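Local atomic coordinates of hypothetical protein TT1465 (Thermus thermophilus, PDB entry 1WEK), a protein that is of unknown function but has a Rossmann-like alpha/beta fold of the SLOG clan and assembles as a hexamer. Residues L18-A23 with N99-H104; E27-L32 with F128-V133; F48-P53 with V84-Y89; G58-R63 with D201-V206. One frame throughout, in Å; residues are numbered along the deposited sequence.

Contact 1: residues L18-A23 with N99-H104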
loop_
_atom_site.group_PDB
_atom_site.type_symbol
_atom_site.label_atom_id
_atom_site.label_comp_id
_atom_site.label_asym_id
_atom_site.label_seq_id
_atom_site.Cartn_x
_atom_site.Cartn_y
_atom_site.Cartn_z
ATOM N N LEU A 18 2.994 5.911 8.569
ATOM C CA LEU A 18 3.474 5.814 7.193
ATOM C C LEU A 18 2.501 6.301 6.122
ATOM O O LEU A 18 2.914 6.651 5.014
ATOM C CB LEU A 18 3.885 4.374 6.900
ATOM C CG LEU A 18 5.108 3.876 7.679
ATOM C CD1 LEU A 18 5.267 2.384 7.549
ATOM C CD2 LEU A 18 6.341 4.577 7.148
ATOM N N PHE A 19 1.216 6.314 6.441
ATOM C CA PHE A 19 0.222 6.770 5.489
ATOM C C PHE A 19 0.546 8.220 5.146
ATOM O O PHE A 19 0.679 8.572 3.980
ATOM C CB PHE A 19 -1.188 6.675 6.088
ATOM C CG PHE A 19 -1.718 5.277 6.179
ATOM C CD1 PHE A 19 -1.824 4.482 5.038
ATOM C CD2 PHE A 19 -2.150 4.764 7.395
ATOM C CE1 PHE A 19 -2.359 3.192 5.107
ATOM C CE2 PHE A 19 -2.683 3.469 7.475
ATOM C CZ PHE A 19 -2.788 2.685 6.331
ATOM N N ARG A 20 0.705 9.045 6.172
ATOM C CA ARG A 20 1.017 10.454 5.961
ATOM C C ARG A 20 2.396 10.634 5.315
ATOM O O ARG A 20 2.547 11.391 4.350
ATOM C CB ARG A 20 0.960 11.206 7.288
ATOM C CG ARG A 20 1.127 12.704 7.162
ATOM C CD ARG A 20 1.461 13.289 8.519
ATOM N NE ARG A 20 0.291 13.772 9.247
ATOM C CZ ARG A 20 -0.218 14.991 9.105
ATOM N NH1 ARG A 20 0.339 15.853 8.258
ATOM N NH2 ARG A 20 -1.276 15.353 9.815
ATOM N N ILE A 21 3.392 9.937 5.846
ATOM C CA ILE A 21 4.747 10.003 5.314
ATOM C C ILE A 21 4.762 9.668 3.825
ATOM O O ILE A 21 5.403 10.367 3.042
ATOM C CB ILE A 21 5.666 9.033 6.053
ATOM C CG1 ILE A 21 5.783 9.467 7.521
ATOM C CG2 ILE A 21 7.045 8.988 5.374
ATOM C CD1 ILE A 21 6.386 8.420 8.412
ATOM N N LEU A 22 4.054 8.603 3.445
ATOM C CA LEU A 22 3.976 8.184 2.051
ATOM C C LEU A 22 3.273 9.237 1.192
ATOM O O LEU A 22 3.688 9.515 0.062
ATOM C CB LEU A 22 3.219 6.852 1.927
ATOM C CG LEU A 22 4.067 5.611 2.232
ATOM C CD1 LEU A 22 3.216 4.350 2.151
ATOM C CD2 LEU A 22 5.213 5.554 1.246
ATOM N N ALA A 23 2.194 9.791 1.732
ATOM C CA ALA A 23 1.419 10.818 1.050
ATOM C C ALA A 23 2.308 12.025 0.752
ATOM O O ALA A 23 2.226 12.612 -0.322
ATOM C CB ALA A 23 0.228 11.241 1.919
ATOM N N ASN A 99 7.920 23.895 3.158
ATOM C CA ASN A 99 7.573 24.309 4.510
ATOM C C ASN A 99 7.469 23.172 5.506
ATOM O O ASN A 99 6.854 22.137 5.239
ATOM C CB ASN A 99 6.273 25.121 4.471
ATOM C CG ASN A 99 6.290 26.182 3.377
ATOM O OD1 ASN A 99 5.943 25.903 2.231
ATOM N ND2 ASN A 99 6.729 27.389 3.718
ATOM N N ILE A 100 8.081 23.370 6.664
ATOM C CA ILE A 100 8.073 22.354 7.695
ATOM C C ILE A 100 7.117 22.753 8.815
ATOM O O ILE A 100 7.133 23.890 9.274
ATOM C CB ILE A 100 9.483 22.166 8.267
ATOM C CG1 ILE A 100 9.471 21.070 9.329
ATOM C CG2 ILE A 100 9.987 23.481 8.822
ATOM C CD1 ILE A 100 9.208 19.684 8.776
ATOM N N GLU A 101 6.270 21.821 9.242
ATOM C CA GLU A 101 5.320 22.103 10.311
ATOM C C GLU A 101 5.996 21.925 11.671
ATOM O O GLU A 101 6.417 20.820 12.020
ATOM C CB GLU A 101 4.116 21.174 10.181
ATOM C CG GLU A 101 3.640 21.066 8.732
ATOM C CD GLU A 101 2.292 20.387 8.586
ATOM O OE1 GLU A 101 1.298 20.921 9.130
ATOM O OE2 GLU A 101 2.225 19.328 7.925
ATOM N N LEU A 102 6.091 23.019 12.429
ATOM C CA LEU A 102 6.733 23.004 13.739
ATOM C C LEU A 102 5.822 23.401 14.893
ATOM O O LEU A 102 4.847 24.137 14.711
ATOM C CB LEU A 102 7.950 23.937 13.750
ATOM C CG LEU A 102 9.116 23.689 12.786
ATOM C CD1 LEU A 102 10.251 24.692 13.079
ATOM C CD2 LEU A 102 9.607 22.267 12.941
ATOM N N PRO A 103 6.142 22.912 16.104
ATOM C CA PRO A 103 5.426 23.157 17.361
ATOM C C PRO A 103 5.192 24.648 17.559
ATOM O O PRO A 103 4.128 25.073 18.009
ATOM C CB PRO A 103 6.374 22.585 18.410
ATOM C CG PRO A 103 6.951 21.405 17.698
ATOM C CD PRO A 103 7.248 21.960 16.317
ATOM N N HIS A 104 6.212 25.433 17.230
ATOM C CA HIS A 104 6.148 26.882 17.331
ATOM C C HIS A 104 6.277 27.355 15.902
ATOM O O HIS A 104 7.334 27.818 15.473
ATOM C CB HIS A 104 7.304 27.404 18.174
ATOM C CG HIS A 104 7.382 26.779 19.530
ATOM N ND1 HIS A 104 6.433 26.998 20.504
ATOM C CD2 HIS A 104 8.281 25.919 20.066
ATOM C CE1 HIS A 104 6.743 26.302 21.583
ATOM N NE2 HIS A 104 7.861 25.638 21.344
#
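Arg-20 on helix 17-34 and Glu-101, the first residue past strand 95-100, reach for each other between backbones whose CA atoms at these two positions lie 13.2 Å apart. Two side chains span that gap, so little surface is buried. The link is a long salt bridge, with NH1 of Arg-20 standing 4.0 Å from OE2 of Glu-101. The guanidinium meets the carboxylate aslant, with their planes 58° apart, and this is not the paired, coplanar arrangement of a tight bridge. Arg-20 sends CG anti to its own N (chi1 -174°), then bends at chi3 (-94°), which turns the guanidinium out of the line of its carbon chain. Glu-101 comes from the other side on a chain extended beyond CG.

The carboxylate has a closer tie elsewhere. OE1 of Glu-101 forms a salt bridge with Arg-119, just past strand 114-118, while OE2 is the oxygen nearer Arg-20. Two arginines therefore share one carboxylate, which would probably stabilise its negative charge. The backbone O of Glu-101 also accepts a hydrogen bond from Lys-159 of a neighbouring subunit. The arrangement joins helix 17-34, which packs against other subunits of the hexamer, to the C-terminal edge of the parallel sheet, the side on which Rossmann-like folds usually place their ligand sites.

Contact 2: residues E27-L32 with F128-V133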
loop_
_atom_site.group_PDB
_atom_site.type_symbol
_atom_site.label_atom_id
_atom_site.label_comp_id
_atom_site.label_asym_id
_atom_site.label_seq_id
_atom_site.Cartn_x
_atom_site.Cartn_y
_atom_site.Cartn_z
ATOM N N GLU A 27 3.263 13.111 -2.947
ATOM C CA GLU A 27 2.847 14.448 -3.343
ATOM C C GLU A 27 4.083 15.242 -3.735
ATOM O O GLU A 27 4.087 15.956 -4.742
ATOM C CB GLU A 27 2.127 15.151 -2.195
ATOM C CG GLU A 27 1.507 16.476 -2.612
ATOM C CD GLU A 27 0.970 17.272 -1.443
ATOM O OE1 GLU A 27 0.580 18.444 -1.654
ATOM O OE2 GLU A 27 0.936 16.728 -0.313
ATOM N N GLY A 28 5.135 15.113 -2.931
ATOM C CA GLY A 28 6.371 15.812 -3.223
ATOM C C GLY A 28 6.933 15.422 -4.583
ATOM O O GLY A 28 7.360 16.290 -5.352
ATOM N N PHE A 29 6.928 14.128 -4.901
ATOM C CA PHE A 29 7.462 13.695 -6.190
ATOM C C PHE A 29 6.616 14.231 -7.353
ATOM O O PHE A 29 7.160 14.731 -8.340
ATOM C CB PHE A 29 7.536 12.165 -6.277
ATOM C CG PHE A 29 8.441 11.524 -5.244
ATOM C CD1 PHE A 29 9.365 12.283 -4.522
ATOM C CD2 PHE A 29 8.351 10.155 -4.982
ATOM C CE1 PHE A 29 10.181 11.692 -3.550
ATOM C CE2 PHE A 29 9.163 9.552 -4.012
ATOM C CZ PHE A 29 10.082 10.325 -3.292
ATOM N N GLU A 30 5.292 14.131 -7.221
ATOM C CA GLU A 30 4.357 14.583 -8.255
ATOM C C GLU A 30 4.546 16.052 -8.572
ATOM O O GLU A 30 4.551 16.456 -9.729
ATOM C CB GLU A 30 2.903 14.359 -7.814
ATOM C CG GLU A 30 2.528 12.900 -7.573
ATOM C CD GLU A 30 1.083 12.714 -7.116
ATOM O OE1 GLU A 30 0.547 13.599 -6.415
ATOM O OE2 GLU A 30 0.485 11.667 -7.444
ATOM N N THR A 31 4.710 16.846 -7.527
ATOM C CA THR A 31 4.882 18.279 -7.672
ATOM C C THR A 31 6.225 18.677 -8.271
ATOM O O THR A 31 6.275 19.269 -9.349
ATOM C CB THR A 31 4.696 18.957 -6.311
ATOM O OG1 THR A 31 3.387 18.649 -5.829
ATOM C CG2 THR A 31 4.850 20.451 -6.414
ATOM N N LEU A 32 7.316 18.344 -7.595
ATOM C CA LEU A 32 8.637 18.717 -8.093
ATOM C C LEU A 32 8.961 18.111 -9.451
ATOM O O LEU A 32 9.677 18.721 -10.234
ATOM C CB LEU A 32 9.727 18.341 -7.073
ATOM C CG LEU A 32 9.530 18.873 -5.643
ATOM C CD1 LEU A 32 10.825 18.774 -4.857
ATOM C CD2 LEU A 32 9.067 20.325 -5.688
ATOM N N PHE A 128 14.685 17.978 -1.083
ATOM C CA PHE A 128 15.713 18.985 -1.297
ATOM C C PHE A 128 16.847 18.502 -2.212
ATOM O O PHE A 128 17.499 19.307 -2.880
ATOM C CB PHE A 128 16.294 19.425 0.051
ATOM C CG PHE A 128 15.769 20.744 0.539
ATOM C CD1 PHE A 128 15.265 20.874 1.834
ATOM C CD2 PHE A 128 15.805 21.865 -0.284
ATOM C CE1 PHE A 128 14.806 22.106 2.307
ATOM C CE2 PHE A 128 15.348 23.107 0.176
ATOM C CZ PHE A 128 14.849 23.224 1.479
ATOM N N VAL A 129 17.089 17.195 -2.249
ATOM C CA VAL A 129 18.172 16.672 -3.086
ATOM C C VAL A 129 17.702 15.922 -4.331
ATOM O O VAL A 129 18.314 16.032 -5.397
ATOM C CB VAL A 129 19.108 15.725 -2.283
ATOM C CG1 VAL A 129 19.601 16.414 -1.024
ATOM C CG2 VAL A 129 18.376 14.468 -1.916
ATOM N N ARG A 130 16.613 15.173 -4.196
ATOM C CA ARG A 130 16.097 14.377 -5.298
ATOM C C ARG A 130 16.109 15.092 -6.640
ATOM O O ARG A 130 16.452 14.496 -7.656
ATOM C CB ARG A 130 14.674 13.909 -4.991
ATOM C CG ARG A 130 14.255 12.647 -5.756
ATOM C CD ARG A 130 13.013 12.034 -5.104
ATOM N NE ARG A 130 12.883 10.590 -5.323
ATOM C CZ ARG A 130 12.105 10.025 -6.245
ATOM N NH1 ARG A 130 11.369 10.773 -7.061
ATOM N NH2 ARG A 130 12.051 8.703 -6.337
ATOM N N TYR A 131 15.764 16.373 -6.645
ATOM C CA TYR A 131 15.706 17.116 -7.896
ATOM C C TYR A 131 16.677 18.286 -8.013
ATOM O O TYR A 131 16.473 19.161 -8.843
ATOM C CB TYR A 131 14.273 17.636 -8.106
ATOM C CG TYR A 131 13.217 16.553 -8.063
ATOM C CD1 TYR A 131 12.648 16.146 -6.852
ATOM C CD2 TYR A 131 12.831 15.887 -9.226
ATOM C CE1 TYR A 131 11.730 15.096 -6.801
ATOM C CE2 TYR A 131 11.917 14.836 -9.186
ATOM C CZ TYR A 131 11.375 14.444 -7.972
ATOM O OH TYR A 131 10.505 13.376 -7.930
ATOM N N ALA A 132 17.728 18.312 -7.206
ATOM C CA ALA A 132 18.659 19.440 -7.256
ATOM C C ALA A 132 19.839 19.299 -8.215
ATOM O O ALA A 132 20.353 18.206 -8.438
ATOM C CB ALA A 132 19.182 19.737 -5.856
ATOM N N VAL A 133 20.264 20.439 -8.759
ATOM C CA VAL A 133 21.400 20.511 -9.660
ATOM C C VAL A 133 22.486 21.295 -8.937
ATOM O O VAL A 133 23.549 21.574 -9.497
ATOM C CB VAL A 133 21.045 21.247 -10.983
ATOM C CG1 VAL A 133 20.004 20.461 -11.766
ATOM C CG2 VAL A 133 20.516 22.637 -10.679
#
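The Phe-29 ring carries the guanidinium of Arg-130 flat on one face. The centres are 3.6 Å apart and the planes 12° from parallel, a stacked cation-pi pair. The Arg-130 chain runs extended from CG to NE (chi3 -154°), which carries the guanidinium out over Phe-29. CZ of Arg-130 sits nearly over the ring centre, and its CD comes close to Phe-29 CE1, at 3.2 Å. At the edge of the guanidinium, in its plane, is the phenol end of Tyr-131. NH1 of Arg-130 donates to Tyr-131 OH at 2.9 Å, with a bent angle of 137° at the hydrogen. This bond, and a second from NH1 to the backbone O of Glu-13 of a neighbouring subunit, should help to fix the guanidinium's rotation.

The segments belong to the alpha/beta framework: helix 17-34 leads into strand 39-43, and helix 121-130 into its parallel neighbour, strand 132-137.

Leu-32 lies over one face of the Tyr-131 ring in a CH-pi contact, its CB 3.9 Å from the centroid. Tyr-131 OH is 3.6 Å from Phe-29 CB. Leu-127 of helix 121-130 packs on both Phe-29 and Leu-32.

Contact 3: residues F48-P53 with V84-Y89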
loop_
_atom_site.group_PDB
_atom_site.type_symbol
_atom_site.label_atom_id
_atom_site.label_comp_id
_atom_site.label_asym_id
_atom_site.label_seq_id
_atom_site.Cartn_x
_atom_site.Cartn_y
_atom_site.Cartn_z
ATOM N N PHE A 48 17.810 35.978 10.206
ATOM C CA PHE A 48 18.408 37.193 9.660
ATOM C C PHE A 48 17.406 37.834 8.687
ATOM O O PHE A 48 17.253 37.384 7.552
ATOM C CB PHE A 48 19.719 36.853 8.932
ATOM C CG PHE A 48 20.769 36.225 9.816
ATOM C CD1 PHE A 48 21.849 35.541 9.256
ATOM C CD2 PHE A 48 20.692 36.330 11.205
ATOM C CE1 PHE A 48 22.827 34.972 10.058
ATOM C CE2 PHE A 48 21.672 35.761 12.027
ATOM C CZ PHE A 48 22.745 35.079 11.450
ATOM N N GLY A 49 16.723 38.882 9.138
ATOM C CA GLY A 49 15.731 39.534 8.298
ATOM C C GLY A 49 16.194 40.657 7.381
ATOM O O GLY A 49 17.386 40.886 7.194
ATOM N N GLU A 50 15.232 41.362 6.795
ATOM C CA GLU A 50 15.534 42.463 5.887
ATOM C C GLU A 50 16.551 43.415 6.489
ATOM O O GLU A 50 16.438 43.791 7.653
ATOM C CB GLU A 50 14.262 43.236 5.563
ATOM C CG GLU A 50 13.850 43.147 4.121
ATOM C CD GLU A 50 12.726 44.099 3.787
ATOM O OE1 GLU A 50 11.643 43.977 4.397
ATOM O OE2 GLU A 50 12.928 44.972 2.917
ATOM N N GLY A 51 17.542 43.809 5.694
ATOM C CA GLY A 51 18.566 44.723 6.186
ATOM C C GLY A 51 19.865 44.033 6.567
ATOM O O GLY A 51 20.950 44.619 6.481
ATOM N N HIS A 52 19.742 42.779 6.994
ATOM C CA HIS A 52 20.876 41.962 7.396
ATOM C C HIS A 52 21.638 41.533 6.133
ATOM O O HIS A 52 21.027 41.230 5.108
ATOM C CB HIS A 52 20.348 40.739 8.160
ATOM C CG HIS A 52 21.405 39.963 8.881
ATOM N ND1 HIS A 52 22.340 39.188 8.229
ATOM C CD2 HIS A 52 21.678 39.849 10.204
ATOM C CE1 HIS A 52 23.143 38.630 9.116
ATOM N NE2 HIS A 52 22.764 39.014 10.323
ATOM N N PRO A 53 22.981 41.502 6.193
ATOM C CA PRO A 53 23.821 41.112 5.054
ATOM C C PRO A 53 23.412 39.780 4.411
ATOM O O PRO A 53 23.404 39.645 3.186
ATOM C CB PRO A 53 25.215 41.039 5.670
ATOM C CG PRO A 53 25.150 42.023 6.747
ATOM C CD PRO A 53 23.817 41.765 7.373
ATOM N N VAL A 84 15.528 34.735 -0.399
ATOM C CA VAL A 84 15.836 33.942 -1.586
ATOM C C VAL A 84 14.591 33.670 -2.431
ATOM O O VAL A 84 14.656 33.754 -3.648
ATOM C CB VAL A 84 16.477 32.585 -1.234
ATOM C CG1 VAL A 84 16.654 31.757 -2.519
ATOM C CG2 VAL A 84 17.820 32.798 -0.537
ATOM N N ASN A 85 13.474 33.324 -1.792
ATOM C CA ASN A 85 12.220 33.076 -2.519
ATOM C C ASN A 85 11.736 34.383 -3.158
ATOM O O ASN A 85 11.228 34.397 -4.287
ATOM C CB ASN A 85 11.122 32.581 -1.580
ATOM C CG ASN A 85 11.296 31.134 -1.165
ATOM O OD1 ASN A 85 11.397 30.833 0.019
ATOM N ND2 ASN A 85 11.302 30.230 -2.136
ATOM N N ARG A 86 11.884 35.478 -2.413
ATOM C CA ARG A 86 11.462 36.790 -2.880
ATOM C C ARG A 86 12.239 37.239 -4.109
ATOM O O ARG A 86 11.656 37.711 -5.083
ATOM C CB ARG A 86 11.633 37.824 -1.775
ATOM C CG ARG A 86 10.954 39.156 -2.075
ATOM C CD ARG A 86 11.124 40.120 -0.907
ATOM N NE ARG A 86 10.331 41.331 -1.067
ATOM C CZ ARG A 86 10.289 42.311 -0.169
ATOM N NH1 ARG A 86 10.997 42.214 0.949
ATOM N NH2 ARG A 86 9.541 43.386 -0.390
ATOM N N GLY A 87 13.555 37.099 -4.056
ATOM C CA GLY A 87 14.365 37.501 -5.183
ATOM C C GLY A 87 13.931 36.776 -6.437
ATOM O O GLY A 87 13.838 37.374 -7.511
ATOM N N ALA A 88 13.659 35.485 -6.291
ATOM C CA ALA A 88 13.239 34.650 -7.401
ATOM C C ALA A 88 11.840 35.043 -7.846
ATOM O O ALA A 88 11.599 35.317 -9.023
ATOM C CB ALA A 88 13.252 33.199 -6.989
ATOM N N TYR A 89 10.925 35.057 -6.885
ATOM C CA TYR A 89 9.543 35.411 -7.144
ATOM C C TYR A 89 9.447 36.716 -7.921
ATOM O O TYR A 89 8.871 36.765 -9.008
ATOM C CB TYR A 89 8.786 35.576 -5.834
ATOM C CG TYR A 89 7.290 35.604 -5.998
ATOM C CD1 TYR A 89 6.589 34.435 -6.292
ATOM C CD2 TYR A 89 6.564 36.775 -5.792
ATOM C CE1 TYR A 89 5.211 34.419 -6.363
ATOM C CE2 TYR A 89 5.173 36.770 -5.864
ATOM C CZ TYR A 89 4.505 35.584 -6.146
ATOM O OH TYR A 89 3.127 35.544 -6.178
#
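Glu-50 lays its carboxylate across the edge of the Arg-86 guanidinium, near NH1. The planes are almost perpendicular, 78° apart, with Glu-50 OE1 in the guanidinium plane. NH1 of Arg-86 is 3.8 Å from Glu-50 CD and 3.9 Å from OE2, which makes this a long salt bridge at the surface. Arg-86 reaches out fully extended, with CG anti to the backbone N (chi1 -168°) and every later torsion near 180°. The two side chains meet at about a right angle.

A nearer partner holds the arginine: its NE makes a salt bridge with Glu-90, one turn further along the same helix. NH1 also has a weak hydrogen bond to the hydroxyl of Tyr-55. At this distance Glu-50 probably adds only a weak electrostatic pull.

Glu-50 is the second residue of a type II beta turn from Gly-49 to His-52, closed by a 3.0 Å bond from His-52 N to Gly-49 O. Gly-51 takes the positive phi that such a turn has at its third position. His-52 then serves as N-cap, its ND1 bonded to the N of Ala-54.

The turn follows strand 39-43 and opens helix 53-68, which runs beside helix 79-90; Tyr-55 and Tyr-59 of the former touch Glu-50 and Arg-86 respectively.

Contact 4: residues G58-R63 with D201-V206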
loop_
_atom_site.group_PDB
_atom_site.type_symbol
_atom_site.label_atom_id
_atom_site.label_comp_id
_atom_site.label_asym_id
_atom_site.label_seq_id
_atom_site.Cartn_x
_atom_site.Cartn_y
_atom_site.Cartn_z
ATOM N N GLY A 58 20.977 37.021 0.042
ATOM C CA GLY A 58 20.016 36.002 -0.336
ATOM C C GLY A 58 19.073 36.538 -1.399
ATOM O O GLY A 58 18.723 35.822 -2.357
ATOM N N TYR A 59 18.663 37.800 -1.246
ATOM C CA TYR A 59 17.769 38.377 -2.232
ATOM C C TYR A 59 18.463 38.400 -3.594
ATOM O O TYR A 59 17.869 37.995 -4.580
ATOM C CB TYR A 59 17.315 39.787 -1.838
ATOM C CG TYR A 59 16.345 40.358 -2.846
ATOM C CD1 TYR A 59 16.804 40.961 -4.018
ATOM C CD2 TYR A 59 14.969 40.207 -2.680
ATOM C CE1 TYR A 59 15.923 41.388 -5.000
ATOM C CE2 TYR A 59 14.077 40.632 -3.662
ATOM C CZ TYR A 59 14.564 41.214 -4.821
ATOM O OH TYR A 59 13.698 41.564 -5.829
ATOM N N ARG A 60 19.722 38.836 -3.631
ATOM C CA ARG A 60 20.487 38.898 -4.879
ATOM C C ARG A 60 20.649 37.529 -5.538
ATOM O O ARG A 60 20.504 37.405 -6.756
ATOM C CB ARG A 60 21.879 39.522 -4.642
ATOM C CG ARG A 60 21.891 40.978 -4.153
ATOM C CD ARG A 60 23.175 41.686 -4.600
ATOM N NE ARG A 60 24.372 41.121 -3.986
ATOM C CZ ARG A 60 25.567 41.032 -4.568
ATOM N NH1 ARG A 60 25.756 41.467 -5.807
ATOM N NH2 ARG A 60 26.587 40.512 -3.893
ATOM N N LEU A 61 20.966 36.509 -4.738
ATOM C CA LEU A 61 21.138 35.140 -5.235
ATOM C C LEU A 61 19.825 34.673 -5.849
ATOM O O LEU A 61 19.799 34.141 -6.952
ATOM C CB LEU A 61 21.474 34.188 -4.086
ATOM C CG LEU A 61 22.427 33.004 -4.238
ATOM C CD1 LEU A 61 21.914 31.878 -3.365
ATOM C CD2 LEU A 61 22.555 32.556 -5.668
ATOM N N GLY A 62 18.738 34.854 -5.102
ATOM C CA GLY A 62 17.432 34.442 -5.582
ATOM C C GLY A 62 17.105 35.089 -6.913
ATOM O O GLY A 62 16.667 34.418 -7.842
ATOM N N ARG A 63 17.316 36.397 -7.002
ATOM C CA ARG A 63 17.066 37.126 -8.235
ATOM C C ARG A 63 17.990 36.669 -9.389
ATOM O O ARG A 63 17.548 36.528 -10.537
ATOM C CB ARG A 63 17.254 38.624 -7.988
ATOM C CG ARG A 63 17.286 39.451 -9.250
ATOM C CD ARG A 63 18.305 40.567 -9.119
ATOM N NE ARG A 63 17.750 41.757 -8.492
ATOM C CZ ARG A 63 18.439 42.587 -7.716
ATOM N NH1 ARG A 63 19.721 42.354 -7.445
ATOM N NH2 ARG A 63 17.852 43.676 -7.242
ATOM N N ASP A 201 32.395 34.533 -1.587
ATOM C CA ASP A 201 31.707 35.749 -1.149
ATOM C C ASP A 201 30.840 36.337 -2.264
ATOM O O ASP A 201 30.022 37.230 -2.016
ATOM C CB ASP A 201 32.714 36.825 -0.721
ATOM C CG ASP A 201 33.255 36.609 0.684
ATOM O OD1 ASP A 201 32.568 35.984 1.507
ATOM O OD2 ASP A 201 34.362 37.087 0.974
ATOM N N GLU A 202 31.011 35.829 -3.483
ATOM C CA GLU A 202 30.293 36.360 -4.640
ATOM C C GLU A 202 29.136 35.522 -5.184
ATOM O O GLU A 202 29.325 34.405 -5.655
ATOM C CB GLU A 202 31.307 36.609 -5.754
ATOM C CG GLU A 202 32.560 37.324 -5.257
ATOM C CD GLU A 202 33.778 37.041 -6.121
ATOM O OE1 GLU A 202 34.856 37.617 -5.844
ATOM O OE2 GLU A 202 33.657 36.238 -7.073
ATOM N N PRO A 203 27.913 36.062 -5.124
ATOM C CA PRO A 203 26.771 35.308 -5.637
ATOM C C PRO A 203 26.957 35.011 -7.121
ATOM O O PRO A 203 26.512 33.975 -7.614
ATOM C CB PRO A 203 25.597 36.251 -5.382
ATOM C CG PRO A 203 26.024 36.982 -4.139
ATOM C CD PRO A 203 27.472 37.286 -4.430
ATOM N N GLU A 204 27.622 35.931 -7.824
ATOM C CA GLU A 204 27.856 35.796 -9.258
ATOM C C GLU A 204 28.671 34.561 -9.578
ATOM O O GLU A 204 28.466 33.922 -10.612
ATOM C CB GLU A 204 28.589 37.023 -9.810
ATOM C CG GLU A 204 29.975 37.245 -9.209
ATOM C CD GLU A 204 29.992 38.309 -8.129
ATOM O OE1 GLU A 204 29.041 38.369 -7.307
ATOM O OE2 GLU A 204 30.973 39.084 -8.099
ATOM N N GLU A 205 29.600 34.223 -8.691
ATOM C CA GLU A 205 30.442 33.059 -8.907
ATOM C C GLU A 205 29.614 31.795 -8.790
ATOM O O GLU A 205 29.838 30.823 -9.518
ATOM C CB GLU A 205 31.597 33.047 -7.900
ATOM C CG GLU A 205 32.531 31.860 -8.042
ATOM C CD GLU A 205 33.880 32.110 -7.401
ATOM O OE1 GLU A 205 33.922 32.405 -6.186
ATOM O OE2 GLU A 205 34.903 32.016 -8.121
ATOM N N VAL A 206 28.648 31.811 -7.877
ATOM C CA VAL A 206 27.768 30.661 -7.696
ATOM C C VAL A 206 26.887 30.469 -8.921
ATOM O O VAL A 206 26.807 29.368 -9.472
ATOM C CB VAL A 206 26.851 30.824 -6.452
ATOM C CG1 VAL A 206 25.898 29.631 -6.342
ATOM C CG2 VAL A 206 27.702 30.917 -5.187
HETATM O O HOH W 1 29.051 40.486 -5.023
#
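Arg-60 and Leu-61 of helix 53-68 meet Pro-203 and Val-206 in the first turn of helix 203-211. Both helices cover the same face of the parallel sheet in this Rossmann-like fold, since Leu-61 and Val-206 both rest on Val-136 of strand 132-137. The same helix 53-68 is tied to helix 79-90 by a hydrogen bond between Tyr-59 OH and Glu-90.

Arg-60 is the first to engage. Its chain bends at chi3 (-65°), which brings its NH2 end against the CG-CD side of Pro-203. Pro-203 CG lies over one face of the guanidinium, and NH2 of Arg-60 is 3.4 Å from Pro-203 CD. NH2 of Arg-60 stays 4.7 Å from OE1 of Glu-204, and a water at the guanidinium edge, in its plane, joins them. The water accepts from Arg-60 NH2 at 2.7 Å and donates to Glu-204 OE1 at 3.1 Å. The exposed rim of the contact is thus polar.

Leu-61 comes next, on the buried side with Pro-203 and Val-206. The two backbones approach closely here, with Leu-61 CA 5.6 Å from Pro-203 CA. Leu-168 of strand 165-168 also packs on Leu-61, and Phe-166 of that strand on Val-206. Between the two helices the branched ends meet loosely: CD2 of Leu-61 is 4.5 Å from CG1 of Val-206.

Contacts 1 and 2 both use helix 17-34, with centres about 16 Å apart, and both touch neighbouring subunits. They tie that helix to strand ends and turns of the parallel sheet. Contacts 3 and 4 lie on another part of the chain, with centres about 11 Å apart, and these two touch. Helix 53-68 packs on helix 79-90 there: Gly-87 CA is 3.5 Å from Tyr-59 CE2, and Val-84 CG2 is 3.6 Å from Gly-58 O. Contact 4 then extends this layer to helix 203-211. Contacts 1 and 4 stand on opposite sides of the chain's centre, with centres about 31 Å apart.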